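Local atomic coordinates of 2-methyl-3-hydroxypyridine-5-carboxylic acid oxygenase (Mesorhizobium loti, PDB entry 3ALJ), a protein that probably uses its bound FAD to catalyse the oxygen-dependent, ring-opening oxidation of 2-methyl-3-hydroxypyridine-5-carboxylic acid. Residues 201-204 / 210-213. Residues are numbered along the deposited sequence; the frame is centred on the assembly and turned at random.
Sequences DMWN and QRIL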
# COMPACT_ATOMS: atom_id res chain seq x y z
N ASP A 201 -4.08 -0.79 -18.19
CA ASP A 201 -4.09 0.63 -17.77
C ASP A 201 -4.54 1.44 -18.97
O ASP A 201 -3.78 1.58 -19.94
CB ASP A 201 -2.67 1.03 -17.30
CG ASP A 201 -2.70 2.36 -16.64
OD1 ASP A 201 -3.81 2.93 -16.46
OD2 ASP A 201 -1.63 2.87 -16.25
N MET A 202 -5.81 1.87 -18.92
CA MET A 202 -6.47 2.44 -20.09
C MET A 202 -6.48 3.95 -20.00
O MET A 202 -7.29 4.59 -19.31
CB MET A 202 -7.93 1.96 -20.16
CG MET A 202 -8.06 0.44 -20.10
SD MET A 202 -9.77 0.00 -19.78
CE MET A 202 -9.81 -1.78 -20.18
N TRP A 203 -5.49 4.57 -20.68
CA TRP A 203 -5.33 6.05 -20.63
C TRP A 203 -6.04 6.74 -21.79
O TRP A 203 -6.11 6.22 -22.96
CB TRP A 203 -3.86 6.38 -20.85
CG TRP A 203 -2.99 6.10 -19.60
CD1 TRP A 203 -2.47 4.90 -19.19
CD2 TRP A 203 -2.52 7.09 -18.70
NE1 TRP A 203 -1.68 5.15 -18.07
CE2 TRP A 203 -1.71 6.48 -17.74
CE3 TRP A 203 -2.75 8.47 -18.57
CZ2 TRP A 203 -1.11 7.18 -16.68
CZ3 TRP A 203 -2.14 9.18 -17.53
CH2 TRP A 203 -1.35 8.55 -16.60
N ASN A 204 -6.48 7.98 -21.53
CA ASN A 204 -6.93 8.88 -22.59
C ASN A 204 -6.63 10.29 -22.16
O ASN A 204 -6.83 10.61 -20.99
CB ASN A 204 -8.46 8.81 -22.80
CG ASN A 204 -8.93 7.46 -23.21
OD1 ASN A 204 -9.00 7.12 -24.44
ND2 ASN A 204 -9.35 6.62 -22.29
N GLN A 210 -9.33 11.02 -18.99
CA GLN A 210 -10.00 9.99 -18.21
C GLN A 210 -9.16 8.74 -18.37
O GLN A 210 -8.82 8.37 -19.51
CB GLN A 210 -11.47 9.63 -18.59
CG GLN A 210 -12.44 10.78 -18.20
CD GLN A 210 -13.87 10.44 -18.61
OE1 GLN A 210 -14.48 11.32 -19.18
NE2 GLN A 210 -14.44 9.34 -18.29
N ARG A 211 -8.97 8.02 -17.28
CA ARG A 211 -8.19 6.77 -17.29
C ARG A 211 -8.91 5.78 -16.44
O ARG A 211 -9.42 6.13 -15.34
CB ARG A 211 -6.81 7.15 -16.71
CG ARG A 211 -5.89 5.92 -16.37
CD ARG A 211 -4.70 6.49 -15.60
NE ARG A 211 -3.74 5.44 -15.23
CZ ARG A 211 -2.76 5.61 -14.34
NH1 ARG A 211 -1.89 4.61 -14.08
NH2 ARG A 211 -2.62 6.80 -13.67
N ILE A 212 -8.86 4.52 -16.82
CA ILE A 212 -9.27 3.41 -15.90
C ILE A 212 -8.08 2.44 -15.82
O ILE A 212 -7.59 1.94 -16.84
CB ILE A 212 -10.49 2.61 -16.41
CG1 ILE A 212 -11.68 3.59 -16.34
CG2 ILE A 212 -10.74 1.33 -15.59
CD1 ILE A 212 -13.13 2.91 -16.67
N LEU A 213 -7.65 2.10 -14.58
CA LEU A 213 -6.75 0.94 -14.38
C LEU A 213 -7.70 -0.22 -14.05
O LEU A 213 -8.44 -0.23 -13.05
CB LEU A 213 -5.80 1.24 -13.21
CG LEU A 213 -4.88 0.04 -12.95
CD1 LEU A 213 -3.91 -0.10 -14.15
CD2 LEU A 213 -3.99 0.26 -11.68
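With CG anti to the backbone N (chi1 169°) and the chain extended from there to NE, Arg-211 reaches across to the neighbouring strand, where Asp-201, its own CG also anti to N, holds out a carboxylate. The guanidinium grips it side-on. Arg-211 NE donates to the syn lone pair of Asp-201 OD1 at 2.8 Å in a nearly straight bond lying in the guanidinium plane, whereas its NH1 meets Asp-201 OD2, also at 2.8 Å, through a more bent bond tilted from both planes. Trp-203 lies alongside the same arginine, its ring and the guanidinium planes only 17° apart. Arg-211 CD sits over the six-membered ring of Trp-203, 3.7 Å from its centroid, as a CH-pi contact, and farther out CZ comes within 3.3 Å of Trp-203 CZ2. The indole NE1 adds a weak hydrogen bond to Asp-201 OD2, so that oxygen has two donors. Were Arg-211 an alanine, the buried Asp-201 carboxylate would probably lose its charged mate, and one indole face the chain that lies over it. The two strands form an antiparallel beta hairpin, 199-203 with 211-216, inside the seven-stranded mixed sheet, distinct from the one holding the Rossmann-type strand 13-17 and consistent with the substrate-side sheet of flavin aromatic hydroxylases; strands 82-86 and 221-228 flank it. Met-202 and Ile-212 make the hydrogen-bonded pair, Met-202 N donating to Ile-212 O at 2.7 Å and Ile-212 N to Met-202 O at 2.9 Å. Their side chains leave by the face opposite the salt bridge, where Trp-245 of helix 242-248 touches Ile-212 and Phe-251 touches Met-202. Beside the salt bridge, Leu-213 CD1 packs on Asp-201 CB at 3.6 Å. Toward the loop that joins the strands, Gln-210 N donates to Asn-204 O from above the carbonyl plane, while Asn-204 ND2 bonds weakly to Gln-210 O.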